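Local coordinates for glycosyl hydrolase family 2, TIM barrel domain protein (Faecalibacterium prausnitzii A2-165, PDB 6ED2), which probably hydrolyses beta-glucuronides to release glucuronic acid, as a gut bacterial enzyme of glycosyl hydrolase family 2, at residues S493-Y498 / F533-T538. Residues are numbered along the deposited sequence; the frame is centred on the assembly and turned at random.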
loop_
_atom_site.group_PDB
_atom_site.type_symbol
_atom_site.label_atom_id
_atom_site.label_comp_id
_atom_site.label_asym_id
_atom_site.label_seq_id
_atom_site.Cartn_x
_atom_site.Cartn_y
_atom_site.Cartn_z
ATOM N N SER A 493 18.902 -29.751 -10.070
ATOM C CA SER A 493 18.026 -28.688 -9.577
ATOM C C SER A 493 18.706 -27.352 -9.815
ATOM O O SER A 493 19.796 -27.106 -9.283
ATOM C CB SER A 493 17.730 -28.852 -8.079
ATOM O OG SER A 493 17.106 -30.092 -7.796
ATOM N N LEU A 494 18.065 -26.480 -10.589
ATOM C CA LEU A 494 18.657 -25.192 -10.923
ATOM C C LEU A 494 17.929 -24.065 -10.204
ATOM O O LEU A 494 16.695 -24.058 -10.129
ATOM C CB LEU A 494 18.621 -24.935 -12.439
ATOM C CG LEU A 494 19.427 -25.864 -13.361
ATOM C CD1 LEU A 494 19.354 -25.363 -14.808
ATOM C CD2 LEU A 494 20.887 -26.009 -12.913
ATOM N N ASN A 495 18.703 -23.112 -9.686
ATOM C CA ASN A 495 18.197 -21.824 -9.224
ATOM C C ASN A 495 18.586 -20.790 -10.273
ATOM O O ASN A 495 19.760 -20.423 -10.374
ATOM C CB ASN A 495 18.778 -21.448 -7.858
ATOM C CG ASN A 495 18.342 -22.399 -6.737
ATOM O OD1 ASN A 495 17.569 -23.342 -6.949
ATOM N ND2 ASN A 495 18.845 -22.148 -5.539
ATOM N N ARG A 496 17.616 -20.315 -11.051
ATOM C CA ARG A 496 17.916 -19.426 -12.166
ATOM C C ARG A 496 17.030 -18.187 -12.138
ATOM O O ARG A 496 15.836 -18.269 -11.852
ATOM C CB ARG A 496 17.761 -20.154 -13.496
ATOM C CG ARG A 496 18.894 -21.140 -13.785
ATOM C CD ARG A 496 20.240 -20.451 -13.682
ATOM N NE ARG A 496 21.364 -21.346 -13.940
ATOM C CZ ARG A 496 22.007 -22.043 -13.002
ATOM N NH1 ARG A 496 21.641 -21.971 -11.728
ATOM N NH2 ARG A 496 23.024 -22.817 -13.343
ATOM N N TYR A 497 17.630 -17.041 -12.448
ATOM C CA TYR A 497 16.996 -15.734 -12.360
ATOM C C TYR A 497 17.287 -14.914 -13.608
ATOM O O TYR A 497 17.642 -13.729 -13.532
ATOM C CB TYR A 497 17.463 -14.995 -11.117
ATOM C CG TYR A 497 16.945 -15.617 -9.845
ATOM C CD1 TYR A 497 15.632 -15.402 -9.433
ATOM C CD2 TYR A 497 17.764 -16.429 -9.058
ATOM C CE1 TYR A 497 15.149 -15.963 -8.256
ATOM C CE2 TYR A 497 17.293 -16.996 -7.887
ATOM C CZ TYR A 497 15.987 -16.764 -7.490
ATOM O OH TYR A 497 15.520 -17.336 -6.331
ATOM N N TYR A 498 17.157 -15.548 -14.775
ATOM C CA TYR A 498 17.271 -14.848 -16.048
ATOM C C TYR A 498 16.096 -13.890 -16.200
ATOM O O TYR A 498 14.947 -14.318 -16.359
ATOM C CB TYR A 498 17.311 -15.849 -17.195
ATOM C CG TYR A 498 18.663 -16.530 -17.367
ATOM C CD1 TYR A 498 19.764 -15.821 -17.842
ATOM C CD2 TYR A 498 18.831 -17.880 -17.064
ATOM C CE1 TYR A 498 20.999 -16.437 -18.014
ATOM C CE2 TYR A 498 20.051 -18.508 -17.233
ATOM C CZ TYR A 498 21.133 -17.785 -17.714
ATOM O OH TYR A 498 22.344 -18.406 -17.883
ATOM N N PHE A 533 13.593 -26.979 -11.769
ATOM C CA PHE A 533 13.954 -25.671 -11.254
ATOM C C PHE A 533 13.491 -25.569 -9.810
ATOM O O PHE A 533 12.331 -25.853 -9.493
ATOM C CB PHE A 533 13.372 -24.566 -12.133
ATOM C CG PHE A 533 14.064 -24.470 -13.468
ATOM C CD1 PHE A 533 15.143 -23.621 -13.639
ATOM C CD2 PHE A 533 13.672 -25.281 -14.529
ATOM C CE1 PHE A 533 15.807 -23.566 -14.859
ATOM C CE2 PHE A 533 14.316 -25.218 -15.759
ATOM C CZ PHE A 533 15.386 -24.372 -15.920
ATOM N N THR A 534 14.416 -25.229 -8.932
ATOM C CA THR A 534 14.100 -25.089 -7.527
ATOM C C THR A 534 14.035 -23.637 -7.078
ATOM O O THR A 534 13.572 -23.376 -5.962
ATOM C CB THR A 534 15.128 -25.853 -6.675
ATOM O OG1 THR A 534 16.435 -25.664 -7.233
ATOM C CG2 THR A 534 14.791 -27.339 -6.657
ATOM N N GLU A 535 14.498 -22.691 -7.896
ATOM C CA GLU A 535 14.253 -21.276 -7.639
ATOM C C GLU A 535 14.156 -20.531 -8.956
ATOM O O GLU A 535 14.834 -20.871 -9.934
ATOM C CB GLU A 535 15.344 -20.614 -6.786
ATOM C CG GLU A 535 15.418 -21.170 -5.393
ATOM C CD GLU A 535 16.307 -20.384 -4.498
ATOM O OE1 GLU A 535 16.574 -19.199 -4.820
ATOM O OE2 GLU A 535 16.721 -20.955 -3.463
ATOM N N TYR A 536 13.326 -19.492 -8.943
ATOM C CA TYR A 536 13.130 -18.486 -9.977
ATOM C C TYR A 536 11.993 -17.582 -9.504
ATOM O O TYR A 536 11.169 -17.980 -8.670
ATOM C CB TYR A 536 12.822 -19.107 -11.342
ATOM C CG TYR A 536 11.497 -19.845 -11.475
ATOM C CD1 TYR A 536 10.439 -19.275 -12.185
ATOM C CD2 TYR A 536 11.311 -21.107 -10.928
ATOM C CE1 TYR A 536 9.236 -19.934 -12.337
ATOM C CE2 TYR A 536 10.108 -21.791 -11.090
ATOM C CZ TYR A 536 9.073 -21.198 -11.796
ATOM O OH TYR A 536 7.864 -21.854 -11.967
ATOM N N GLY A 537 11.995 -16.344 -10.000
ATOM C CA GLY A 537 11.012 -15.367 -9.581
ATOM C C GLY A 537 11.550 -13.948 -9.505
ATOM O O GLY A 537 12.739 -13.704 -9.748
ATOM N N THR A 538 10.682 -12.992 -9.181
ATOM C CA THR A 538 11.087 -11.602 -9.063
ATOM C C THR A 538 10.437 -11.024 -7.821
ATOM O O THR A 538 9.333 -11.421 -7.436
ATOM C CB THR A 538 10.686 -10.733 -10.283
ATOM O OG1 THR A 538 9.267 -10.504 -10.289
ATOM C CG2 THR A 538 11.114 -11.364 -11.592
#
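Leu494 and Asn495 pair in parallel with Phe533 and Glu535, and the skipped Thr534 forms a beta bulge. Leu494 O accepts a hydrogen bond from Thr534 N at 2.8 Å and a weak one from Glu535 N. Just past the end of strand 493-495, Arg496 N donates a hydrogen bond to Glu535 O at 3.0 Å. Thr534 OG1 donates to Asn495 OD1 at 2.6 Å, almost in line with that C=O bond. The amide of Asn495 stacks on the carboxylate of Glu535, their planes 23° apart. Glu441 holds Asn495 ND2 by a hydrogen bond and Arg353 holds Glu535 OE2 by a salt bridge. These are neighbouring parallel strands of the TIM barrel, linked by helix 508-525 in a beta-alpha-beta unit. Asn495, Tyr497 and Glu535 gather at their C-terminal ends, where TIM barrel enzymes carry their active sites. A glycerol, probably from the crystallisation liquor, is hydrogen-bonded to Glu535 OE1, consistent with a pocket there. Tyr497 OH donates to Glu535 OE1, at 2.6 Å and from the anti side of the carboxylate. The CG of Tyr497 lies anti to its carbonyl carbon (chi1 -69°), which turns the ring toward Glu535 and brings its edge to Gly537 O. A phenylalanine here would probably leave Glu535 OE1 without this donor and the carboxylate freer to turn. On the face of the sheet opposite Asn495 and Glu535, Leu494 CB packs on Phe533 CD1 at 3.9 Å. Arg496 CG meets the edge of the same ring, while the Arg496 guanidinium reaches Asn495 O through NH1 and forms a salt bridge with Glu518 through NH2.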